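Local coordinates for protein amidase, hydantoinase/carbamoylase family (Burkholderia ambifaria, PDB 5TP4) that probably hydrolyses N-carbamoyl-L-amino acids, as a zinc-dependent member of the peptidase M20 family, at residues S250-M253 against A254-E258; E258-V261 against A262-P266; A25-A28 against R29-A32; G104-G107 against V108-L112. All coordinates share one frame; numbering follows the deposited sequence. Where two conformers were deposited one is given.

Overall arrangement
Along the chain the order is contact 3, contact 4, contact 1, contact 2. The first two lie side by side near the zinc site, their centres about 13 Å apart: Met27 of helix 17-28 packs on Val105 and Leu109 of helix 105-121. The other two follow one another on helix 246-262, about 12 Å between centres, sharing Glu258, and both reach the second subunit. Between the pairs the centres stand 36 to 45 Å apart, contact 4 lying across the chain's centre from contacts 1 and 2. Such a division fits the M20 family, in which a zinc-binding catalytic domain carries a separate domain that commonly serves dimerisation.

Contact 1: residues S250-M253 against A254-E258; sequences SAQM and ALELE
Gln252 and Glu256, one helical turn apart, send their side chains out alongside each other in the same direction, yet their polar ends do not pair. The amide and carboxylate planes are turned 48° against each other, and Gln252 NE2 stays 3.9 Å from Glu256 OE2. The two chains differ in shape: Gln252 runs straight out with CG opposite the backbone N (chi1 -173°). With CG opposite its carbonyl carbon (chi1 -65°), Glu256 instead lies back over the preceding turn, CG 3.3 Å from Gln252 O, and then bends at its second torsion. Gln252 OE1 accepts from Arg321 NE and Glu256 OE1 is bridged to Arg316, both of helix 300-321, and also to Arg259 of its own helix.

Beneath them the backbone follows the regular i to i+4 pattern. Glu256 N donates to Gln252 O at 2.9 Å, and Leu257 N reaches Met253 O over the same 2.9 Å, both N-H groups pointing well at their acceptors. Ala254 CB rests 3.4 Å from Ala251 O. Met253 extends away beyond CG to pack on Cys314 and Val317, while Leu257 settles on strands 269-277 and 288-297. Across the dimer interface, Ala251 meets Ala254 of the second subunit, Ala254 meets its Ala251, and Leu255 meets its Leu255.

Mostly apolar groups thus face the sheet and the second subunit, while Glu258 adds a salt bridge to Arg321 of that subunit; the two arginines that bridge Glu256 OE1 would probably favour its charged form.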
ATOM      1  N   SER B 250      -3.310  -8.745  -9.069  1.00  8.41           N
ATOM      2  CA  SER B 250      -3.672  -8.775  -7.659  1.00  8.36           C
ATOM      3  C   SER B 250      -5.116  -8.393  -7.460  1.00 11.56           C
ATOM      4  O   SER B 250      -5.778  -8.879  -6.535  1.00  9.90           O
ATOM      5  CB  SER B 250      -2.782  -7.824  -6.856  1.00 12.92           C
ATOM      6  OG  SER B 250      -1.441  -8.295  -6.811  1.00 17.48           O
ATOM      7  N   ALA B 251      -5.597  -7.432  -8.254  1.00 10.35           N
ATOM      8  CA  ALA B 251      -6.987  -7.030  -8.152  1.00  9.42           C
ATOM      9  C   ALA B 251      -7.915  -8.170  -8.536  1.00 13.09           C
ATOM     10  O   ALA B 251      -8.919  -8.411  -7.855  1.00 13.06           O
ATOM     11  CB  ALA B 251      -7.235  -5.796  -9.032  1.00  9.67           C
ATOM     12  N   GLN B 252      -7.586  -8.912  -9.601  1.00 10.53           N
ATOM     13  CA  GLN B 252      -8.443 -10.043  -9.948  1.00 11.73           C
ATOM     14  C   GLN B 252      -8.397 -11.107  -8.866  1.00 11.54           C
ATOM     15  O   GLN B 252      -9.419 -11.748  -8.568  1.00 12.17           O
ATOM     16  CB  GLN B 252      -8.060 -10.649 -11.293  1.00 13.59           C
ATOM     17  CG  GLN B 252      -9.080 -11.705 -11.671  1.00 20.72           C
ATOM     18  CD  GLN B 252      -8.855 -12.278 -13.021  1.00 27.63           C
ATOM     19  OE1 GLN B 252      -7.862 -11.977 -13.673  1.00 30.78           O
ATOM     20  NE2 GLN B 252      -9.779 -13.127 -13.465  1.00 37.28           N
ATOM     21  N   MET B 253      -7.224 -11.323  -8.271  1.00 10.00           N
ATOM     22  CA  MET B 253      -7.163 -12.313  -7.199  1.00 11.08           C
ATOM     23  C   MET B 253      -8.036 -11.891  -6.023  1.00 14.41           C
ATOM     24  O   MET B 253      -8.647 -12.737  -5.361  1.00 12.96           O
ATOM     25  CB  MET B 253      -5.726 -12.515  -6.741  1.00 10.60           C
ATOM     26  CG  MET B 253      -4.830 -13.112  -7.800  1.00  9.09           C
ATOM     27  SD  MET B 253      -3.098 -13.124  -7.244  1.00 12.41           S
ATOM     28  CE  MET B 253      -2.255 -13.505  -8.776  1.00 11.91           C
ATOM     29  N   ALA B 254      -8.075 -10.588  -5.721  1.00 10.31           N
ATOM     30  CA  ALA B 254      -8.946 -10.130  -4.639  1.00 10.84           C
ATOM     31  C   ALA B 254     -10.396 -10.479  -4.922  1.00 13.53           C
ATOM     32  O   ALA B 254     -11.136 -10.882  -4.016  1.00 15.15           O
ATOM     33  CB  ALA B 254      -8.796  -8.611  -4.443  1.00 12.47           C
ATOM     34  N   LEU B 255     -10.831 -10.320  -6.172  1.00 14.74           N
ATOM     35  CA  LEU B 255     -12.223 -10.614  -6.484  1.00 17.00           C
ATOM     36  C   LEU B 255     -12.474 -12.121  -6.510  1.00 18.42           C
ATOM     37  O   LEU B 255     -13.592 -12.571  -6.199  1.00 14.23           O
ATOM     38  CB  LEU B 255     -12.603  -9.917  -7.796  1.00 22.84           C
ATOM     39  CG  LEU B 255     -12.555  -8.362  -7.742  1.00 19.81           C
ATOM     40  CD1 LEU B 255     -13.275  -7.718  -8.937  1.00 27.98           C
ATOM     41  CD2 LEU B 255     -13.151  -7.797  -6.433  1.00 19.79           C
ATOM     42  N   GLU B 256     -11.446 -12.919  -6.836  1.00 13.43           N
ATOM     43  CA  GLU B 256     -11.564 -14.368  -6.659  1.00 13.10           C
ATOM     44  C   GLU B 256     -11.751 -14.708  -5.197  1.00 10.77           C
ATOM     45  O   GLU B 256     -12.546 -15.581  -4.849  1.00 13.33           O
ATOM     46  CB  GLU B 256     -10.328 -15.092  -7.189  1.00 11.95           C
ATOM     47  CG  GLU B 256     -10.098 -14.985  -8.673  1.00 16.59           C
ATOM     48  CD  GLU B 256     -11.091 -15.788  -9.500  1.00 28.86           C
ATOM     49  OE1 GLU B 256     -11.619 -16.815  -9.003  1.00 28.06           O
ATOM     50  OE2 GLU B 256     -11.317 -15.390 -10.665  1.00 38.52           O
ATOM     51  N   LEU B 257     -11.012 -14.031  -4.327  1.00 12.22           N
ATOM     52  CA  LEU B 257     -11.168 -14.272  -2.902  1.00 11.75           C
ATOM     53  C   LEU B 257     -12.583 -13.931  -2.451  1.00 13.03           C
ATOM     54  O   LEU B 257     -13.204 -14.689  -1.689  1.00 12.55           O
ATOM     55  CB  LEU B 257     -10.134 -13.454  -2.127  1.00 11.85           C
ATOM     56  CG  LEU B 257     -10.285 -13.505  -0.608  1.00  9.53           C
ATOM     57  CD1 LEU B 257     -10.212 -14.978  -0.159  1.00  8.67           C
ATOM     58  CD2 LEU B 257      -9.212 -12.642   0.096  1.00 11.86           C
ATOM     59  N   GLU B 258     -13.111 -12.794  -2.921  1.00 12.80           N
ATOM     60  CA  GLU B 258     -14.490 -12.439  -2.594  1.00  9.93           C
ATOM     61  C   GLU B 258     -15.465 -13.532  -3.022  1.00 12.22           C
ATOM     62  O   GLU B 258     -16.397 -13.868  -2.277  1.00 17.59           O
ATOM     63  CB  GLU B 258     -14.834 -11.097  -3.254  1.00 14.96           C
ATOM     64  CG  GLU B 258     -15.955 -10.392  -2.589  1.00 21.66           C
ATOM     65  CD  GLU B 258     -16.096  -8.969  -3.114  1.00 22.77           C
ATOM     66  OE1 GLU B 258     -15.750  -8.728  -4.290  1.00 24.08           O
ATOM     67  OE2 GLU B 258     -16.525  -8.114  -2.330  1.00 25.55           O
TER

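Contact 2: residues E258-V261 against A262-P266; sequences ERIV and AGHAP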
ATOM      1  N   GLU B 258     -13.111 -12.794  -2.921  1.00 12.80           N
ATOM      2  CA  GLU B 258     -14.490 -12.439  -2.594  1.00  9.93           C
ATOM      3  C   GLU B 258     -15.465 -13.532  -3.022  1.00 12.22           C
ATOM      4  O   GLU B 258     -16.397 -13.868  -2.277  1.00 17.59           O
ATOM      5  CB  GLU B 258     -14.834 -11.097  -3.254  1.00 14.96           C
ATOM      6  CG  GLU B 258     -15.955 -10.392  -2.589  1.00 21.66           C
ATOM      7  CD  GLU B 258     -16.096  -8.969  -3.114  1.00 22.77           C
ATOM      8  OE1 GLU B 258     -15.750  -8.728  -4.290  1.00 24.08           O
ATOM      9  OE2 GLU B 258     -16.525  -8.114  -2.330  1.00 25.55           O
ATOM     10  N   ARG B 259     -15.250 -14.125  -4.199  1.00 14.33           N
ATOM     11  CA  ARG B 259     -16.138 -15.189  -4.665  1.00 17.88           C
ATOM     12  C   ARG B 259     -15.995 -16.447  -3.809  1.00 15.54           C
ATOM     13  O   ARG B 259     -16.992 -17.092  -3.474  1.00 15.76           O
ATOM     14  CB  ARG B 259     -15.863 -15.510  -6.136  1.00 20.80           C
ATOM     15  CG  ARG B 259     -16.537 -16.805  -6.599  1.00 31.98           C
ATOM     16  CD  ARG B 259     -16.020 -17.310  -7.944  1.00 37.88           C
ATOM     17  NE  ARG B 259     -14.586 -17.595  -7.910  1.00 40.28           N
ATOM     18  CZ  ARG B 259     -14.059 -18.718  -7.434  1.00 39.64           C
ATOM     19  NH1 ARG B 259     -14.850 -19.666  -6.949  1.00 37.20           N
ATOM     20  NH2 ARG B 259     -12.741 -18.897  -7.443  1.00 33.95           N
ATOM     21  N   ILE B 260     -14.764 -16.820  -3.463  1.00 14.59           N
ATOM     22  CA  ILE B 260     -14.546 -17.989  -2.607  1.00 12.31           C
ATOM     23  C   ILE B 260     -15.259 -17.822  -1.269  1.00 14.91           C
ATOM     24  O   ILE B 260     -15.935 -18.742  -0.795  1.00 14.76           O
ATOM     25  CB  ILE B 260     -13.035 -18.247  -2.438  1.00 10.85           C
ATOM     26  CG1 ILE B 260     -12.459 -18.745  -3.769  1.00 15.26           C
ATOM     27  CG2 ILE B 260     -12.757 -19.239  -1.307  1.00 11.40           C
ATOM     28  CD1 ILE B 260     -10.960 -18.627  -3.869  1.00 15.61           C
ATOM     29  N   VAL B 261     -15.148 -16.649  -0.644  1.00 11.20           N
ATOM     30  CA  VAL B 261     -15.799 -16.491   0.652  0.57 13.11           C
ATOM     31  C   VAL B 261     -17.318 -16.508   0.493  1.00 13.95           C
ATOM     32  O   VAL B 261     -18.024 -17.090   1.325  1.00 13.31           O
ATOM     33  CB  VAL B 261     -15.286 -15.236   1.392  0.57 15.07           C
ATOM     34  CG1 VAL B 261     -15.589 -13.952   0.654  0.57 11.45           C
ATOM     35  CG2 VAL B 261     -15.879 -15.175   2.794  0.57 19.62           C
ATOM     36  N   ALA B 262     -17.839 -15.924  -0.585  1.00 15.58           N
ATOM     37  CA  ALA B 262     -19.275 -15.980  -0.846  1.00 16.14           C
ATOM     38  C   ALA B 262     -19.772 -17.422  -0.914  1.00 18.68           C
ATOM     39  O   ALA B 262     -20.889 -17.722  -0.481  1.00 20.93           O
ATOM     40  CB  ALA B 262     -19.593 -15.231  -2.144  1.00 17.79           C
ATOM     41  N   GLY B 263     -18.948 -18.333  -1.434  1.00 16.20           N
ATOM     42  CA  GLY B 263     -19.298 -19.743  -1.468  1.00 15.84           C
ATOM     43  C   GLY B 263     -19.290 -20.416  -0.109  1.00 20.74           C
ATOM     44  O   GLY B 263     -19.814 -21.526   0.012  1.00 23.87           O
ATOM     45  N   HIS B 264     -18.710 -19.776   0.911  1.00 18.67           N
ATOM     46  CA  HIS B 264     -18.669 -20.328   2.258  1.00 15.88           C
ATOM     47  C   HIS B 264     -19.525 -19.552   3.234  1.00 15.95           C
ATOM     48  O   HIS B 264     -19.309 -19.639   4.446  1.00 22.31           O
ATOM     49  CB  HIS B 264     -17.231 -20.379   2.770  1.00 17.99           C
ATOM     50  CG  HIS B 264     -16.403 -21.416   2.090  1.00 18.95           C
ATOM     51  ND1 HIS B 264     -16.244 -22.686   2.603  1.00 22.98           N
ATOM     52  CD2 HIS B 264     -15.695 -21.379   0.939  1.00 18.13           C
ATOM     53  CE1 HIS B 264     -15.472 -23.390   1.793  1.00 22.75           C
ATOM     54  NE2 HIS B 264     -15.130 -22.624   0.774  1.00 20.98           N
ATOM     55  N   ALA B 265     -20.474 -18.784   2.731  1.00 18.74           N
ATOM     56  CA  ALA B 265     -21.339 -18.001   3.582  1.00 19.79           C
ATOM     57  C   ALA B 265     -22.259 -18.911   4.396  1.00 18.18           C
ATOM     58  O   ALA B 265     -22.719 -19.950   3.905  1.00 20.51           O
ATOM     59  CB  ALA B 265     -22.160 -17.039   2.727  1.00 18.22           C
ATOM     60  N   PRO B 266     -22.579 -18.523   5.639  1.00 17.23           N
ATOM     61  CA  PRO B 266     -22.201 -17.246   6.238  1.00 15.90           C
ATOM     62  C   PRO B 266     -20.955 -17.303   7.108  1.00 20.17           C
ATOM     63  O   PRO B 266     -20.483 -16.262   7.559  1.00 23.24           O
ATOM     64  CB  PRO B 266     -23.419 -16.918   7.103  1.00 18.21           C
ATOM     65  CG  PRO B 266     -23.800 -18.240   7.650  1.00 21.35           C
ATOM     66  CD  PRO B 266     -23.581 -19.219   6.476  1.00 22.66           C
TER
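The imidazole of His264 turns an edge to the last turn of helix 246-262: Ile260 O lies in the plane of the ring, at its edge, 3.2 Å from His264 CD2. The same carbonyl also accepts a weak bond from Gly263 N, so a carbon edge and an amide meet one oxygen. His264 CG stands opposite its own carbonyl carbon (chi1 -71°), which turns the ring back towards the carbonyl of Ile260 instead of out along the loop.

The backbone bonds record how the helix ends. Ala262 N still reaches Glu258 O at 3.0 Å, and Gly263 N reaches Arg259 O at 3.1 Å, both in the i to i+4 pattern. Then the span shortens: His264 N donates to Val261 O over 2.8 Å, approaching from 61° out of the carbonyl plane. Ala262 to Ala265 form a type I turn that overlaps the helix end, and a cis peptide bond precedes Pro266.

Further out, helix 300-321 backs the last turn, with Ile260 on Ala309 and His264 on Gln302 and Met306. In the conformer given, Val261 packs on Met240 of the second subunit, and Glu258 bridges to Arg321 of that subunit through OE2.

The last carbonyls of the helix are thus met by i to i+3 amide bonds, one of them weak, and the oxygen of Ile260, in the ring plane, probably interacts favourably with the slightly positive C-H edge of His264.

Contact 3: residues A25-A28 against R29-A32; sequences ADMA and RIGA. With EDO (1,2-ethanediol), chain C.
The guanidinium of Arg29 takes a water in its plane, at the edge, where NE donates over 2.8 Å. That water in turn donates to Asp26 OD1 at 2.7 Å, linking opposite charges whose nearest atoms, Asp26 OD1 and Arg29 NE, are 5.2 Å apart. Ala25 O lies obliquely to the group, nearer the aliphatic root of the side chain: Arg29 CG comes within 3.5 Å of it. A bend at the second torsion (chi2 -61°) lays this chain back over the helix end and brings NE to the water.

Arg29 N is shared, with a bond of 3.2 Å to Asp26 O and a weak one to Ala25 O. Ile30 N then binds Met27 O at 2.9 Å, its donor standing above the carbonyl plane, as the chain leaves the helix. The type II turn from Arg29 to Ala32 places Gly31 at positive phi (87°), and Gly31 N gives a weak bond to an ethanediol, probably from the crystallisation liquor, that also binds Asp46.

On the inner side, Met27 SD and Ile30 CG1 are in apolar contact at 4.4 Å. Met27 continues inward to Leu53 and Phe54 of helix 45-60 and to Val105 and Leu109 of helix 105-121. At the surface Asp26 touches Trp57 of helix 45-60. The end of helix 17-28 is thereby seated against both helices, with Arg40 holding the carbonyl of Ile30 from the following loop.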
ATOM      1  N   ALA B  25     -18.729   3.796  35.368  1.00  9.81           N
ATOM      2  CA  ALA B  25     -18.374   5.200  35.242  1.00 13.47           C
ATOM      3  C   ALA B  25     -17.185   5.533  36.129  1.00 13.69           C
ATOM      4  O   ALA B  25     -16.280   6.266  35.714  1.00 14.81           O
ATOM      5  CB  ALA B  25     -19.570   6.074  35.604  1.00 14.78           C
ATOM      6  N   ASP B  26     -17.180   5.011  37.362  1.00 13.30           N
ATOM      7  CA  ASP B  26     -16.089   5.282  38.288  1.00 12.90           C
ATOM      8  C   ASP B  26     -14.783   4.671  37.801  1.00 10.42           C
ATOM      9  O   ASP B  26     -13.731   5.322  37.879  1.00 11.84           O
ATOM     10  CB  ASP B  26     -16.423   4.751  39.690  1.00 11.99           C
ATOM     11  CG  ASP B  26     -17.458   5.615  40.420  1.00 18.42           C
ATOM     12  OD1 ASP B  26     -17.612   6.811  40.100  1.00 25.67           O
ATOM     13  OD2 ASP B  26     -18.105   5.089  41.344  1.00 22.93           O
ATOM     14  N   MET B  27     -14.829   3.438  37.275  1.00  9.80           N
ATOM     15  CA  MET B  27     -13.594   2.807  36.814  1.00 11.27           C
ATOM     16  C   MET B  27     -13.071   3.510  35.569  1.00 12.64           C
ATOM     17  O   MET B  27     -11.856   3.680  35.408  1.00 13.14           O
ATOM     18  CB  MET B  27     -13.817   1.315  36.555  1.00 11.68           C
ATOM     19  CG  MET B  27     -12.562   0.543  36.146  1.00 10.77           C
ATOM     20  SD  MET B  27     -11.241   0.555  37.389  1.00 11.94           S
ATOM     21  CE  MET B  27     -11.900  -0.627  38.599  1.00 11.61           C
ATOM     22  N   ALA B  28     -13.971   3.989  34.708  1.00 10.26           N
ATOM     23  CA  ALA B  28     -13.522   4.696  33.517  1.00 10.65           C
ATOM     24  C   ALA B  28     -12.817   6.011  33.831  1.00 14.45           C
ATOM     25  O   ALA B  28     -12.135   6.555  32.953  1.00 13.71           O
ATOM     26  CB  ALA B  28     -14.703   4.930  32.585  1.00 13.68           C
ATOM     27  N   ARG B  29     -12.955   6.547  35.055  1.00 11.72           N
ATOM     28  CA  ARG B  29     -12.171   7.726  35.416  1.00 12.62           C
ATOM     29  C   ARG B  29     -10.689   7.420  35.508  1.00 12.72           C
ATOM     30  O   ARG B  29      -9.867   8.330  35.360  1.00 17.71           O
ATOM     31  CB  ARG B  29     -12.595   8.291  36.773  1.00 12.97           C
ATOM     32  CG  ARG B  29     -14.056   8.611  36.966  1.00 15.27           C
ATOM     33  CD  ARG B  29     -14.553   9.624  36.026  1.00 19.24           C
ATOM     34  NE  ARG B  29     -15.841  10.115  36.509  1.00 26.52           N
ATOM     35  CZ  ARG B  29     -16.497  11.126  35.954  1.00 28.56           C
ATOM     36  NH1 ARG B  29     -15.975  11.745  34.897  1.00 24.14           N
ATOM     37  NH2 ARG B  29     -17.665  11.517  36.457  1.00 28.49           N
ATOM     38  N   ILE B  30     -10.342   6.174  35.822  1.00 12.96           N
ATOM     39  CA  ILE B  30      -8.968   5.796  36.160  1.00 14.60           C
ATOM     40  C   ILE B  30      -8.237   5.599  34.839  1.00 16.09           C
ATOM     41  O   ILE B  30      -8.499   4.635  34.126  1.00 14.10           O
ATOM     42  CB  ILE B  30      -8.925   4.519  37.014  1.00 11.35           C
ATOM     43  CG1 ILE B  30      -9.857   4.654  38.225  1.00 12.71           C
ATOM     44  CG2 ILE B  30      -7.474   4.202  37.477  1.00 13.40           C
ATOM     45  CD1 ILE B  30      -9.518   5.828  39.110  1.00 16.57           C
ATOM     46  N   GLY B  31      -7.357   6.521  34.491  1.00 17.96           N
ATOM     47  CA  GLY B  31      -6.750   6.476  33.187  1.00 17.62           C
ATOM     48  C   GLY B  31      -7.519   7.175  32.088  1.00 16.82           C
ATOM     49  O   GLY B  31      -7.135   7.044  30.925  1.00 15.54           O
ATOM     50  N   ALA B  32      -8.584   7.919  32.413  1.00 16.30           N
ATOM     51  CA  ALA B  32      -9.345   8.635  31.387  1.00 15.12           C
ATOM     52  C   ALA B  32      -8.416   9.426  30.480  1.00 16.71           C
ATOM     53  O   ALA B  32      -7.515  10.121  30.955  1.00 17.46           O
ATOM     54  CB  ALA B  32     -10.367   9.593  32.027  1.00 14.64           C
TER
HETATM   55  C1  EDO C 508      -5.798   8.247  37.235  1.00 36.90           C
HETATM   56  O1  EDO C 508      -4.471   8.791  37.248  1.00 45.32           O
HETATM   57  C2  EDO C 508      -6.730   9.193  36.485  1.00 26.14           C
HETATM   58  O2  EDO C 508      -6.188   9.388  35.181  1.00 29.64           O
HETATM   59  O   HOH W   1     -17.598   8.768  38.295  1.00 29.54           O

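Contact 4: residues G104-G107 against V108-L112; sequences GVYG and VLAGL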
ATOM      1  N   GLY B 104     -13.301  -5.306  28.210  1.00 11.94           N
ATOM      2  CA  GLY B 104     -12.643  -5.944  29.357  1.00  9.49           C
ATOM      3  C   GLY B 104     -13.232  -5.596  30.697  1.00 10.31           C
ATOM      4  O   GLY B 104     -13.578  -6.481  31.486  1.00 12.66           O
ATOM      5  N   VAL B 105     -13.361  -4.306  30.982  1.00  8.65           N
ATOM      6  CA  VAL B 105     -13.813  -3.882  32.294  1.00  8.51           C
ATOM      7  C   VAL B 105     -15.248  -4.312  32.543  1.00  9.34           C
ATOM      8  O   VAL B 105     -15.607  -4.628  33.683  1.00 10.46           O
ATOM      9  CB  VAL B 105     -13.640  -2.361  32.439  1.00 10.78           C
ATOM     10  CG1 VAL B 105     -14.409  -1.640  31.330  1.00 10.46           C
ATOM     11  CG2 VAL B 105     -14.072  -1.886  33.842  1.00 11.45           C
ATOM     12  N   TYR B 106     -16.099  -4.315  31.498  1.00  9.13           N
ATOM     13  CA  TYR B 106     -17.492  -4.717  31.699  1.00  7.48           C
ATOM     14  C   TYR B 106     -17.582  -6.095  32.356  1.00  8.40           C
ATOM     15  O   TYR B 106     -18.327  -6.275  33.320  1.00  8.49           O
ATOM     16  CB  TYR B 106     -18.250  -4.716  30.367  1.00  9.04           C
ATOM     17  CG  TYR B 106     -19.586  -5.432  30.461  1.00  9.06           C
ATOM     18  CD1 TYR B 106     -20.514  -5.094  31.442  1.00 12.43           C
ATOM     19  CD2 TYR B 106     -19.908  -6.449  29.572  1.00 10.76           C
ATOM     20  CE1 TYR B 106     -21.737  -5.776  31.537  1.00 12.43           C
ATOM     21  CE2 TYR B 106     -21.111  -7.097  29.646  1.00 10.10           C
ATOM     22  CZ  TYR B 106     -22.017  -6.769  30.634  1.00 15.96           C
ATOM     23  OH  TYR B 106     -23.216  -7.446  30.678  1.00 17.98           O
ATOM     24  N   GLY B 107     -16.804  -7.070  31.880  1.00  8.54           N
ATOM     25  CA  GLY B 107     -16.932  -8.415  32.430  1.00  9.13           C
ATOM     26  C   GLY B 107     -16.405  -8.560  33.850  1.00  8.66           C
ATOM     27  O   GLY B 107     -16.933  -9.356  34.640  1.00  7.03           O
ATOM     28  N   VAL B 108     -15.362  -7.802  34.196  1.00  9.17           N
ATOM     29  CA  VAL B 108     -14.854  -7.795  35.563  1.00  9.07           C
ATOM     30  C   VAL B 108     -15.884  -7.180  36.506  1.00  8.92           C
ATOM     31  O   VAL B 108     -16.207  -7.744  37.556  1.00  8.51           O
ATOM     32  CB  VAL B 108     -13.516  -7.038  35.618  1.00 10.02           C
ATOM     33  CG1 VAL B 108     -13.010  -6.874  37.071  1.00 12.35           C
ATOM     34  CG2 VAL B 108     -12.473  -7.743  34.726  1.00 10.62           C
ATOM     35  N   LEU B 109     -16.430  -6.026  36.138  1.00  7.92           N
ATOM     36  CA  LEU B 109     -17.377  -5.377  37.030  1.00  6.84           C
ATOM     37  C   LEU B 109     -18.740  -6.022  37.005  1.00  8.18           C
ATOM     38  O   LEU B 109     -19.480  -5.904  37.986  1.00 12.33           O
ATOM     39  CB  LEU B 109     -17.483  -3.886  36.698  1.00  9.07           C
ATOM     40  CG  LEU B 109     -16.146  -3.128  36.859  1.00 10.39           C
ATOM     41  CD1 LEU B 109     -16.385  -1.621  36.568  1.00 10.49           C
ATOM     42  CD2 LEU B 109     -15.503  -3.319  38.250  1.00 10.94           C
ATOM     43  N   ALA B 110     -19.058  -6.761  35.946  1.00  8.18           N
ATOM     44  CA  ALA B 110     -20.233  -7.624  35.990  1.00  6.49           C
ATOM     45  C   ALA B 110     -20.067  -8.689  37.062  1.00  7.91           C
ATOM     46  O   ALA B 110     -20.994  -8.951  37.828  1.00  8.21           O
ATOM     47  CB  ALA B 110     -20.474  -8.271  34.626  1.00  9.61           C
ATOM     48  N   GLY B 111     -18.877  -9.275  37.170  1.00  9.05           N
ATOM     49  CA  GLY B 111     -18.647 -10.220  38.248  1.00 13.52           C
ATOM     50  C   GLY B 111     -18.832  -9.589  39.613  1.00 10.13           C
ATOM     51  O   GLY B 111     -19.445 -10.183  40.505  1.00  8.45           O
ATOM     52  N   LEU B 112     -18.297  -8.382  39.804  1.00  8.59           N
ATOM     53  CA  LEU B 112     -18.491  -7.715  41.089  1.00 11.07           C
ATOM     54  C   LEU B 112     -19.973  -7.486  41.358  1.00  9.45           C
ATOM     55  O   LEU B 112     -20.452  -7.678  42.479  1.00 10.02           O
ATOM     56  CB  LEU B 112     -17.723  -6.391  41.116  1.00  7.64           C
ATOM     57  CG  LEU B 112     -17.947  -5.499  42.348  1.00  9.01           C
ATOM     58  CD1 LEU B 112     -17.444  -6.157  43.644  1.00 12.12           C
ATOM     59  CD2 LEU B 112     -17.220  -4.157  42.117  1.00 10.84           C
TER
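Val105 lays CG2 over the end of Leu109 one turn further along the helix, 3.6 Å from its CD1, the two side chains crossing at a slant. Because Val105 CG2 lies opposite the backbone N, it is this branch that meets the leucine, whose CG also rests 3.6 Å from Val105 O. The bond beneath them is notably straight: Leu109 N donates to Val105 O at 2.9 Å with an N-H...O angle of 173°. Next along, Ala110 N binds Tyr106 O at 2.8 Å, and Ala110 CB stands obliquely to the tyrosine ring, 4.2 Å from CE1.

Gly104, with positive phi (77°), is the N-cap residue at the start of helix 105-121, directly after Asp103, which is predicted to bind both zinc ions of the M20 catalytic centre. Gly104 also lies close to His92 and His198, seen coordinating zinc. The helix thus starts at the metal site and runs away from it through a buried layer.

Leu109 is received by Leu20, Ser23 and Leu24 of helix 17-28, and Val108 packs on Phe54 of helix 45-60. Tyr106 reaches towards helix 398-416, where its OH is hydrogen-bonded to Val401 O and Thr405 OG1, while Ala110 touches Thr405 and Leu408.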